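Local coordinates for transcriptional regulator (Streptococcus dysgalactiae, PDB 4YV9), which probably regulates transcription in quorum sensing by binding DNA and responding to the SHP peptide pheromone, at residues Lys7-Leu12 against Ser34-Gly39; Ser21-Glu26 against Leu52-Ile57; Asn156-Phe161 against Phe201-Tyr206; Leu183-Ser188 against Glu212-Asp217. All coordinates share one frame; numbering follows the deposited sequence.

From the N terminus, interaction 1 closes a loop by bringing residues 34-39 back to helix 6-15. Interaction 2 starts inside that loop, at residues 21-26, and ends beyond it at 52-57. The two therefore cross, and their side chains touch through Leu9 on Leu55 and on Leu52. Together they tie four helices of the helix-turn-helix region into one core. Interactions 3 and 4 follow in the C-terminal repeat domain. They cross too: 156-161 and 183-188 both reach helix 201-215, at its start and its end. Their centres lie about 16 Å apart and the two contacts do not touch. The centres of interactions 1 and 3 are about 53 Å apart, on opposite sides of the chain's centre.

Interaction 1 of 4, residues Lys7-Leu12 against Ser34-Gly39; sequences KTLRRL and SRFERG
Leu9 and Phe36 make the apolar part of this contact. CD2 of Leu9 meets the rim of the Phe36 ring, close to the ring plane, with CE2 of Phe36 3.6 Å away. The two side chains cross at about a right angle. Chi1 of 176° carries CG of Leu9 toward helix 30-37, and chi2 of 63° turns CD2 to the ring. Leu51, Leu52 and Leu55 also pack on Leu9, and Leu48 and Ile43 on Phe36.

The contact lies in the helix-turn-helix region. Helix 6-15 backs helix 30-37, which follows helix 20-23 in the chain and is consistent with the recognition helix of this motif. After helix 30-37, Gly39 forms a Schellman motif: it has positive phi and donates its N-H to Phe36 O.

The second part sets a carboxylate against aliphatic atoms. The Glu37 carboxylate lies against the aliphatic root of Arg10, with OE2 of Glu37 3.5 Å from CA of Arg10. CD of Glu37 is 3.6 Å from CB of Arg10. These side chains also cross at about a right angle, with guanidinium and carboxylate planes 26° apart. The Arg10 chain runs out extended, and its guanidinium leads away from the other helix. NE of Arg10 stays 5.3 Å from OE1 of Glu37, so the opposite charges are near but not in contact. The salt bridge of Glu37 goes to Arg13, one turn further along the same helix as Arg10. It gives this buried carboxylate a charged partner.

The backbones come close at Lys7, where N of Lys7 is 3.5 Å from O of Glu37.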
# COMPACT_ATOMS: atom_id res chain seq x y z
N LYS B 7 -26.25 -2.60 -7.07
CA LYS B 7 -26.04 -1.41 -7.86
C LYS B 7 -24.59 -1.22 -8.27
O LYS B 7 -24.28 -0.88 -9.42
CB LYS B 7 -26.50 -0.20 -7.07
CG LYS B 7 -26.24 1.11 -7.76
CD LYS B 7 -27.02 1.25 -9.06
CE LYS B 7 -27.19 2.74 -9.41
NZ LYS B 7 -25.90 3.48 -9.60
N THR B 8 -23.69 -1.42 -7.32
CA THR B 8 -22.27 -1.24 -7.59
C THR B 8 -21.75 -2.35 -8.50
O THR B 8 -21.00 -2.09 -9.44
CB THR B 8 -21.48 -1.19 -6.29
OG1 THR B 8 -21.98 -0.12 -5.48
CG2 THR B 8 -20.01 -0.95 -6.59
N LEU B 9 -22.16 -3.59 -8.24
CA LEU B 9 -21.82 -4.68 -9.15
C LEU B 9 -22.25 -4.38 -10.59
O LEU B 9 -21.48 -4.53 -11.54
CB LEU B 9 -22.47 -6.00 -8.70
CG LEU B 9 -22.20 -7.13 -9.71
CD1 LEU B 9 -20.70 -7.41 -9.77
CD2 LEU B 9 -22.97 -8.39 -9.37
N ARG B 10 -23.49 -3.96 -10.75
CA ARG B 10 -24.02 -3.60 -12.06
C ARG B 10 -23.15 -2.55 -12.74
O ARG B 10 -22.82 -2.70 -13.91
CB ARG B 10 -25.45 -3.07 -11.93
CG ARG B 10 -26.06 -2.53 -13.21
CD ARG B 10 -27.47 -2.01 -12.94
NE ARG B 10 -27.90 -0.99 -13.90
CZ ARG B 10 -29.10 -0.41 -13.90
NH1 ARG B 10 -30.00 -0.74 -12.99
NH2 ARG B 10 -29.39 0.51 -14.82
N ARG B 11 -22.82 -1.50 -12.01
CA ARG B 11 -22.01 -0.41 -12.55
C ARG B 11 -20.63 -0.91 -12.97
O ARG B 11 -20.14 -0.57 -14.05
CB ARG B 11 -21.86 0.70 -11.51
CG ARG B 11 -21.02 1.88 -11.99
CD ARG B 11 -21.04 3.03 -10.99
NE ARG B 11 -20.46 2.67 -9.70
CZ ARG B 11 -19.16 2.75 -9.42
NH1 ARG B 11 -18.30 3.18 -10.35
NH2 ARG B 11 -18.72 2.40 -8.22
N LEU B 12 -20.00 -1.70 -12.13
CA LEU B 12 -18.66 -2.17 -12.44
C LEU B 12 -18.68 -3.14 -13.64
O LEU B 12 -17.84 -3.07 -14.53
CB LEU B 12 -18.03 -2.82 -11.22
CG LEU B 12 -17.71 -1.84 -10.09
CD1 LEU B 12 -17.42 -2.59 -8.81
CD2 LEU B 12 -16.53 -0.97 -10.46
N SER B 34 -29.29 -10.70 -12.09
CA SER B 34 -30.14 -9.54 -12.35
C SER B 34 -30.92 -9.12 -11.12
O SER B 34 -31.01 -7.92 -10.81
CB SER B 34 -31.13 -9.81 -13.49
OG SER B 34 -30.49 -9.74 -14.75
N ARG B 35 -31.52 -10.09 -10.43
CA ARG B 35 -32.33 -9.76 -9.27
C ARG B 35 -31.43 -9.14 -8.19
O ARG B 35 -31.84 -8.21 -7.50
CB ARG B 35 -33.09 -10.98 -8.74
CG ARG B 35 -34.31 -11.31 -9.62
CD ARG B 35 -35.23 -12.38 -9.03
NE ARG B 35 -35.77 -12.04 -7.72
CZ ARG B 35 -37.00 -11.55 -7.49
NH1 ARG B 35 -37.86 -11.34 -8.48
NH2 ARG B 35 -37.37 -11.29 -6.24
N PHE B 36 -30.20 -9.62 -8.08
CA PHE B 36 -29.23 -9.01 -7.17
C PHE B 36 -28.87 -7.58 -7.56
O PHE B 36 -28.84 -6.68 -6.70
CB PHE B 36 -27.95 -9.85 -7.07
CG PHE B 36 -26.87 -9.18 -6.29
CD1 PHE B 36 -27.11 -8.74 -4.99
CD2 PHE B 36 -25.62 -8.96 -6.85
CE1 PHE B 36 -26.11 -8.09 -4.26
CE2 PHE B 36 -24.62 -8.32 -6.13
CZ PHE B 36 -24.86 -7.89 -4.84
N GLU B 37 -28.57 -7.35 -8.83
CA GLU B 37 -28.19 -6.00 -9.26
C GLU B 37 -29.32 -5.01 -9.03
O GLU B 37 -29.08 -3.84 -8.73
CB GLU B 37 -27.79 -5.99 -10.73
CG GLU B 37 -26.50 -6.73 -10.98
CD GLU B 37 -26.01 -6.57 -12.40
OE1 GLU B 37 -26.81 -6.13 -13.26
OE2 GLU B 37 -24.84 -6.91 -12.66
N ARG B 38 -30.55 -5.49 -9.17
CA ARG B 38 -31.72 -4.64 -8.98
C ARG B 38 -32.14 -4.50 -7.51
O ARG B 38 -33.03 -3.71 -7.18
CB ARG B 38 -32.89 -5.18 -9.81
CG ARG B 38 -32.69 -5.03 -11.31
CD ARG B 38 -34.01 -5.12 -12.05
NE ARG B 38 -34.59 -6.45 -11.97
CZ ARG B 38 -34.21 -7.47 -12.74
NH1 ARG B 38 -33.27 -7.28 -13.65
NH2 ARG B 38 -34.78 -8.66 -12.61
N GLY B 39 -31.51 -5.27 -6.63
CA GLY B 39 -31.82 -5.21 -5.21
C GLY B 39 -33.09 -5.95 -4.80
O GLY B 39 -33.60 -5.75 -3.70

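Interaction 2 of 4, residues Ser21-Glu26 against Leu52-Ile57; sequences SSLADE and LDKLNI
The carboxylate of Asp25 is the flat group that meets Lys54. NZ of Lys54 comes to one oxygen, 2.4 Å from OD2 of Asp25. It approaches from beyond that oxygen, tilted well out of the carboxylate plane, and NZ of Lys54 is 4.1 Å from OD1 of Asp25. The sheer shortness makes the exact distance doubtful, but the pair is a salt bridge. OD2 also accepts from Asn50, and OD1 takes the backbone N-H groups of His27 and Leu28.

The Lys54 chain is extended beyond CG and carries the ammonium across to segment 21-26. Its stem runs antiparallel to the Leu23 side chain, with CD2 of Leu23 3.6 Å from CB of Lys54. Leu55 adds a looser apolar touch: its CD2 is 4.3 Å from CD2 of Leu23. A Schellman motif at Asn56 ends helix 45-54 just beyond.

The contact joins the short helix 20-23 of the helix-turn-helix region to the C-terminal end of helix 45-54. A water sits between them, 2.8 Å from NZ of Lys54. It donates to O of Ser22 and O of Ala24. O of Leu23 receives a further, weak bond from NZ of Lys54 at 3.4 Å.

One ammonium thus serves a carboxylate, a water and a carbonyl where the turn leaves helix 20-23. The nearby negative charge would favour a protonated lysine.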
# COMPACT_ATOMS: atom_id res chain seq x y z
N SER B 21 -24.91 -12.78 -18.80
CA SER B 21 -24.80 -14.15 -19.27
C SER B 21 -23.40 -14.76 -19.04
O SER B 21 -23.27 -15.91 -18.59
CB SER B 21 -25.16 -14.21 -20.76
OG SER B 21 -25.05 -15.53 -21.24
N SER B 22 -22.36 -13.97 -19.31
CA SER B 22 -20.98 -14.46 -19.20
C SER B 22 -20.57 -14.70 -17.76
O SER B 22 -19.62 -15.44 -17.49
CB SER B 22 -20.01 -13.48 -19.86
OG SER B 22 -19.84 -12.32 -19.07
N LEU B 23 -21.30 -14.09 -16.82
CA LEU B 23 -21.03 -14.28 -15.41
C LEU B 23 -21.77 -15.45 -14.77
O LEU B 23 -21.40 -15.91 -13.69
CB LEU B 23 -21.40 -13.00 -14.65
CG LEU B 23 -20.50 -11.82 -14.99
CD1 LEU B 23 -20.92 -10.61 -14.16
CD2 LEU B 23 -19.10 -12.22 -14.70
N ALA B 24 -22.87 -15.86 -15.41
CA ALA B 24 -23.68 -16.95 -14.90
C ALA B 24 -22.95 -18.29 -14.96
O ALA B 24 -22.21 -18.55 -15.90
CB ALA B 24 -25.02 -17.05 -15.69
N ASP B 25 -23.18 -19.13 -13.96
CA ASP B 25 -22.68 -20.50 -13.97
C ASP B 25 -23.57 -21.36 -13.10
O ASP B 25 -24.69 -20.97 -12.78
CB ASP B 25 -21.21 -20.57 -13.51
CG ASP B 25 -20.98 -19.97 -12.12
OD1 ASP B 25 -21.95 -19.88 -11.33
OD2 ASP B 25 -19.82 -19.62 -11.82
N GLU B 26 -23.07 -22.53 -12.70
CA GLU B 26 -23.81 -23.43 -11.82
C GLU B 26 -24.12 -22.83 -10.44
O GLU B 26 -24.97 -23.35 -9.72
CB GLU B 26 -23.03 -24.74 -11.63
CG GLU B 26 -21.62 -24.54 -11.11
CD GLU B 26 -20.88 -25.85 -10.88
OE1 GLU B 26 -21.55 -26.89 -10.67
OE2 GLU B 26 -19.63 -25.83 -10.90
N LEU B 52 -17.13 -11.30 -8.78
CA LEU B 52 -16.04 -10.34 -8.77
C LEU B 52 -14.75 -10.90 -9.38
O LEU B 52 -14.05 -10.23 -10.14
CB LEU B 52 -15.77 -9.88 -7.35
CG LEU B 52 -16.89 -9.02 -6.76
CD1 LEU B 52 -16.50 -8.51 -5.38
CD2 LEU B 52 -17.18 -7.87 -7.71
N ASP B 53 -14.43 -12.13 -9.00
CA ASP B 53 -13.25 -12.79 -9.53
C ASP B 53 -13.33 -12.90 -11.07
O ASP B 53 -12.33 -12.69 -11.76
CB ASP B 53 -13.09 -14.17 -8.89
CG ASP B 53 -11.90 -14.94 -9.43
OD1 ASP B 53 -10.81 -14.35 -9.56
OD2 ASP B 53 -12.05 -16.14 -9.74
N LYS B 54 -14.51 -13.21 -11.59
CA LYS B 54 -14.72 -13.24 -13.04
C LYS B 54 -14.48 -11.86 -13.68
O LYS B 54 -14.00 -11.77 -14.81
CB LYS B 54 -16.13 -13.74 -13.36
CG LYS B 54 -16.28 -15.25 -13.03
CD LYS B 54 -17.68 -15.78 -13.25
CE LYS B 54 -17.55 -17.30 -13.50
NZ LYS B 54 -18.77 -18.07 -13.27
N LEU B 55 -14.80 -10.81 -12.93
CA LEU B 55 -14.52 -9.44 -13.36
C LEU B 55 -13.12 -8.95 -12.99
O LEU B 55 -12.80 -7.78 -13.24
CB LEU B 55 -15.56 -8.49 -12.76
CG LEU B 55 -17.02 -8.74 -13.16
CD1 LEU B 55 -17.97 -7.94 -12.24
CD2 LEU B 55 -17.25 -8.36 -14.61
N ASN B 56 -12.31 -9.82 -12.39
CA ASN B 56 -10.94 -9.49 -11.95
C ASN B 56 -10.88 -8.30 -10.97
O ASN B 56 -9.99 -7.44 -11.05
CB ASN B 56 -10.04 -9.24 -13.16
CG ASN B 56 -9.85 -10.49 -14.01
OD1 ASN B 56 -9.36 -11.51 -13.52
ND2 ASN B 56 -10.26 -10.43 -15.27
N ILE B 57 -11.87 -8.27 -10.09
CA ILE B 57 -11.98 -7.29 -9.02
C ILE B 57 -11.99 -8.08 -7.72
O ILE B 57 -12.69 -9.09 -7.60
CB ILE B 57 -13.27 -6.44 -9.11
CG1 ILE B 57 -13.37 -5.76 -10.48
CG2 ILE B 57 -13.33 -5.40 -7.98
CD1 ILE B 57 -14.76 -5.25 -10.80
O HOH W 1 -19.32 -17.68 -15.96

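Interaction 3 of 4, residues Asn156-Phe161 against Phe201-Tyr206; sequences NYNTLF and FDHSHY
His203 lies flat on Phe161. The two rings stack face to face, their planes 2° apart and the centroid of Phe161 3.6 Å from that of His203. ND1 of His203 sits over the centre of the Phe161 ring. CB of His203 also rests over that face, as a CH-pi contact.

Tyr157 comes to the imidazole from its edge. Its OH lies 2.5 Å from ND1 of His203, a short hydrogen bond in which either partner could be the donor. The two rings meet rim to rim, with planes 23° apart. OH of Tyr157 has a second partner in Ser195, and the Tyr200 ring stacks on that of Tyr157. The imidazole is therefore held by a bond at its rim and a stack on its face. Phe161 has CG anti to the backbone N, which sends its ring out toward helix 201-215.

In the C-terminal repeat domain of the Rgg family, the axes of segments 157-161 and 201-206 point the same way within 20° and come no closer than 12.3 Å. Tyr157, Phe161, His203 and Tyr206 form an aromatic cluster that spans the gap. Helix 179-197 lies between them in the chain and packs on Tyr157 and His203.

The cluster continues to Tyr206. The Phe161 ring turns an edge toward the face of Tyr206 in an offset edge-to-face pair, with CE1 of Phe161 4.2 Å from CD1 of Tyr206.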
# COMPACT_ATOMS: atom_id res chain seq x y z
N ASN B 156 6.65 0.78 28.93
CA ASN B 156 8.03 0.75 29.39
C ASN B 156 8.89 0.15 28.29
O ASN B 156 8.42 -0.71 27.54
CB ASN B 156 8.17 -0.02 30.71
CG ASN B 156 7.86 -1.50 30.56
OD1 ASN B 156 6.69 -1.89 30.48
ND2 ASN B 156 8.90 -2.33 30.55
N TYR B 157 10.13 0.62 28.17
CA TYR B 157 10.95 0.29 27.01
C TYR B 157 11.06 -1.22 26.76
O TYR B 157 10.99 -1.67 25.61
CB TYR B 157 12.37 0.85 27.13
CG TYR B 157 13.30 0.21 26.12
CD1 TYR B 157 13.24 0.57 24.78
CD2 TYR B 157 14.18 -0.80 26.49
CE1 TYR B 157 14.06 -0.04 23.84
CE2 TYR B 157 15.00 -1.41 25.56
CZ TYR B 157 14.93 -1.03 24.24
OH TYR B 157 15.74 -1.63 23.30
N ASN B 158 11.26 -2.00 27.82
CA ASN B 158 11.46 -3.42 27.61
C ASN B 158 10.20 -4.13 27.12
O ASN B 158 10.29 -5.08 26.36
CB ASN B 158 11.97 -4.09 28.88
CG ASN B 158 13.46 -4.39 28.81
OD1 ASN B 158 13.89 -5.30 28.10
ND2 ASN B 158 14.26 -3.62 29.54
N THR B 159 9.03 -3.66 27.56
CA THR B 159 7.79 -4.23 27.08
C THR B 159 7.56 -3.80 25.64
O THR B 159 7.11 -4.59 24.81
CB THR B 159 6.59 -3.82 27.95
OG1 THR B 159 6.76 -4.34 29.28
CG2 THR B 159 5.27 -4.35 27.37
N LEU B 160 7.91 -2.55 25.35
CA LEU B 160 7.81 -2.02 24.00
C LEU B 160 8.68 -2.84 23.05
O LEU B 160 8.24 -3.21 21.96
CB LEU B 160 8.23 -0.55 23.96
CG LEU B 160 8.20 0.16 22.61
CD1 LEU B 160 6.82 0.13 22.00
CD2 LEU B 160 8.67 1.61 22.76
N PHE B 161 9.91 -3.12 23.47
CA PHE B 161 10.82 -3.90 22.64
C PHE B 161 10.27 -5.31 22.38
O PHE B 161 10.33 -5.81 21.26
CB PHE B 161 12.20 -4.01 23.28
CG PHE B 161 13.13 -4.93 22.55
CD1 PHE B 161 13.64 -4.59 21.31
CD2 PHE B 161 13.49 -6.15 23.11
CE1 PHE B 161 14.49 -5.44 20.63
CE2 PHE B 161 14.34 -7.01 22.43
CZ PHE B 161 14.84 -6.65 21.20
N PHE B 201 22.40 -1.68 22.64
CA PHE B 201 22.95 -2.00 21.32
C PHE B 201 22.67 -3.44 20.89
O PHE B 201 22.72 -3.77 19.70
CB PHE B 201 24.44 -1.70 21.31
CG PHE B 201 24.75 -0.26 21.59
CD1 PHE B 201 24.26 0.73 20.75
CD2 PHE B 201 25.49 0.11 22.70
CE1 PHE B 201 24.52 2.07 21.00
CE2 PHE B 201 25.75 1.44 22.95
CZ PHE B 201 25.27 2.42 22.10
N ASP B 202 22.37 -4.29 21.86
CA ASP B 202 21.83 -5.62 21.61
C ASP B 202 20.53 -5.52 20.83
O ASP B 202 20.35 -6.13 19.77
CB ASP B 202 21.58 -6.33 22.94
CG ASP B 202 20.92 -5.42 23.97
OD1 ASP B 202 21.10 -4.18 23.87
OD2 ASP B 202 20.22 -5.93 24.87
N HIS B 203 19.61 -4.73 21.38
CA HIS B 203 18.32 -4.53 20.79
C HIS B 203 18.45 -3.81 19.46
O HIS B 203 17.77 -4.15 18.49
CB HIS B 203 17.42 -3.74 21.74
CG HIS B 203 17.10 -4.49 23.00
ND1 HIS B 203 16.24 -4.00 23.96
CD2 HIS B 203 17.50 -5.70 23.44
CE1 HIS B 203 16.14 -4.87 24.94
NE2 HIS B 203 16.90 -5.91 24.65
N SER B 204 19.34 -2.82 19.41
CA SER B 204 19.59 -2.08 18.17
C SER B 204 20.02 -3.01 17.04
O SER B 204 19.48 -2.95 15.94
CB SER B 204 20.66 -1.01 18.39
OG SER B 204 20.26 -0.10 19.39
N HIS B 205 20.98 -3.89 17.34
CA HIS B 205 21.50 -4.82 16.35
C HIS B 205 20.41 -5.74 15.80
O HIS B 205 20.28 -5.88 14.58
CB HIS B 205 22.63 -5.67 16.94
CG HIS B 205 23.23 -6.62 15.97
ND1 HIS B 205 22.75 -7.90 15.78
CD2 HIS B 205 24.26 -6.48 15.10
CE1 HIS B 205 23.46 -8.51 14.84
NE2 HIS B 205 24.39 -7.66 14.42
N TYR B 206 19.63 -6.35 16.69
CA TYR B 206 18.45 -7.12 16.27
C TYR B 206 17.54 -6.33 15.32
O TYR B 206 17.15 -6.83 14.28
CB TYR B 206 17.65 -7.58 17.50
CG TYR B 206 16.30 -8.22 17.17
CD1 TYR B 206 15.17 -7.43 16.99
CD2 TYR B 206 16.17 -9.60 17.05
CE1 TYR B 206 13.94 -8.00 16.69
CE2 TYR B 206 14.94 -10.18 16.75
CZ TYR B 206 13.82 -9.37 16.57
OH TYR B 206 12.60 -9.92 16.27

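Interaction 4 of 4, residues Leu183-Ser188 against Glu212-Asp217; sequences LVTQLS and EFLLRD
In the C-terminal repeat domain, Val184, Thr185 and Ser188 of helix 179-197 pack on Leu214 and Leu215 at the end of helix 201-215. Leu214 and Thr185 carry most of the contact. The Leu214 side chain runs alongside Thr185 in the opposite direction, with CB of Leu214 3.7 Å from OG1 of Thr185. The CD1 branch of Leu214 points between the residues of the facing helix. CD1 of Leu214 is 4.2 Å from CG1 of Val184 and 4.1 Å from OG of Ser188. The methyl CG2 of Thr185 turns to the second leucine and lies 4.1 Å from CD2 of Leu215. Chi1 of -57° puts OG1 of Thr185 beside the backbone N and CG2 anti to it, which directs the methyl there.

Helix 179-197 belongs to the TPR-like array of helices that binds the peptide. Leu183, Gln186 and Leu187, on other sides of helix 179-197, pack against the peptide, so the contact probably lies behind a wall of the peptide site. Met167 and Val168 of helix 157-169 also pack on helix 179-197.

The polar atoms of this buried patch have partners. OG1 of Thr185 is hydrogen-bonded to O of Lys181 one turn earlier. A water donates to OG1 of Thr185 over 2.8 Å and to O of Leu214 over 2.9 Å, which bridges the two helices. OG of Ser188 donates to O of Val184 over 2.8 Å, tilted 33° from the carbonyl plane. N of Ser188 reaches the same oxygen from the opposite face.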
# COMPACT_ATOMS: atom_id res chain seq x y z
N LEU B 183 3.84 0.01 7.75
CA LEU B 183 3.63 0.45 9.13
C LEU B 183 4.57 -0.28 10.10
O LEU B 183 5.22 0.35 10.93
CB LEU B 183 2.17 0.26 9.57
CG LEU B 183 1.16 1.25 8.99
CD1 LEU B 183 -0.27 0.79 9.19
CD2 LEU B 183 1.36 2.61 9.63
N VAL B 184 4.62 -1.61 10.01
CA VAL B 184 5.52 -2.38 10.87
C VAL B 184 6.98 -1.91 10.73
O VAL B 184 7.74 -1.86 11.71
CB VAL B 184 5.44 -3.90 10.57
CG1 VAL B 184 6.59 -4.63 11.25
CG2 VAL B 184 4.10 -4.46 11.03
N THR B 185 7.37 -1.56 9.50
CA THR B 185 8.72 -1.08 9.26
C THR B 185 8.95 0.25 9.98
O THR B 185 9.96 0.44 10.66
CB THR B 185 9.00 -0.94 7.75
OG1 THR B 185 8.77 -2.20 7.10
CG2 THR B 185 10.43 -0.50 7.51
N GLN B 186 7.98 1.15 9.87
CA GLN B 186 8.07 2.44 10.54
C GLN B 186 8.16 2.29 12.06
O GLN B 186 8.98 2.95 12.69
CB GLN B 186 6.87 3.31 10.15
CG GLN B 186 6.96 3.80 8.70
CD GLN B 186 5.64 4.33 8.13
OE1 GLN B 186 4.57 4.15 8.72
NE2 GLN B 186 5.72 4.97 6.97
N LEU B 187 7.34 1.43 12.65
CA LEU B 187 7.37 1.25 14.10
C LEU B 187 8.64 0.53 14.57
O LEU B 187 9.08 0.74 15.71
CB LEU B 187 6.14 0.47 14.57
CG LEU B 187 4.79 1.20 14.50
CD1 LEU B 187 3.79 0.46 15.35
CD2 LEU B 187 4.90 2.66 14.94
N SER B 188 9.22 -0.31 13.72
CA SER B 188 10.48 -0.97 14.07
C SER B 188 11.59 0.07 14.13
O SER B 188 12.41 0.05 15.05
CB SER B 188 10.83 -2.08 13.07
OG SER B 188 9.84 -3.09 13.05
N GLU B 212 16.41 -4.27 7.83
CA GLU B 212 17.05 -4.55 6.55
C GLU B 212 16.27 -5.61 5.80
O GLU B 212 16.09 -5.52 4.58
CB GLU B 212 18.50 -4.99 6.74
CG GLU B 212 19.41 -3.88 7.20
CD GLU B 212 20.80 -4.38 7.56
OE1 GLU B 212 20.98 -5.60 7.74
OE2 GLU B 212 21.71 -3.53 7.65
N PHE B 213 15.81 -6.63 6.53
CA PHE B 213 15.04 -7.70 5.92
C PHE B 213 13.69 -7.18 5.41
O PHE B 213 13.28 -7.54 4.31
CB PHE B 213 14.82 -8.84 6.91
CG PHE B 213 14.05 -9.98 6.33
CD1 PHE B 213 14.57 -10.73 5.29
CD2 PHE B 213 12.78 -10.30 6.81
CE1 PHE B 213 13.85 -11.78 4.74
CE2 PHE B 213 12.06 -11.35 6.26
CZ PHE B 213 12.60 -12.09 5.23
N LEU B 214 13.03 -6.34 6.20
CA LEU B 214 11.73 -5.79 5.83
C LEU B 214 11.82 -4.86 4.63
O LEU B 214 10.85 -4.69 3.89
CB LEU B 214 11.10 -5.03 7.01
CG LEU B 214 10.64 -5.80 8.25
CD1 LEU B 214 10.32 -4.79 9.34
CD2 LEU B 214 9.42 -6.68 7.97
N LEU B 215 12.98 -4.24 4.42
CA LEU B 215 13.13 -3.29 3.31
C LEU B 215 13.60 -3.94 2.01
O LEU B 215 13.54 -3.30 0.96
CB LEU B 215 14.09 -2.17 3.70
CG LEU B 215 13.56 -1.12 4.65
CD1 LEU B 215 14.73 -0.27 5.16
CD2 LEU B 215 12.48 -0.25 3.97
N ARG B 216 14.04 -5.19 2.08
CA ARG B 216 14.52 -5.92 0.92
C ARG B 216 13.47 -6.06 -0.19
O ARG B 216 12.31 -6.36 0.08
CB ARG B 216 15.00 -7.32 1.36
CG ARG B 216 15.92 -8.02 0.39
CD ARG B 216 16.84 -9.02 1.10
NE ARG B 216 17.85 -8.35 1.93
CZ ARG B 216 17.95 -8.47 3.25
NH1 ARG B 216 17.11 -9.25 3.92
NH2 ARG B 216 18.90 -7.82 3.91
N ASP B 217 13.89 -5.87 -1.44
CA ASP B 217 13.02 -5.95 -2.60
C ASP B 217 11.74 -5.12 -2.43
O ASP B 217 10.67 -5.53 -2.87
CB ASP B 217 12.67 -7.42 -2.90
CG ASP B 217 13.87 -8.20 -3.42
OD1 ASP B 217 14.84 -7.56 -3.90
OD2 ASP B 217 13.85 -9.45 -3.36
O HOH W 2 9.25 -2.37 4.35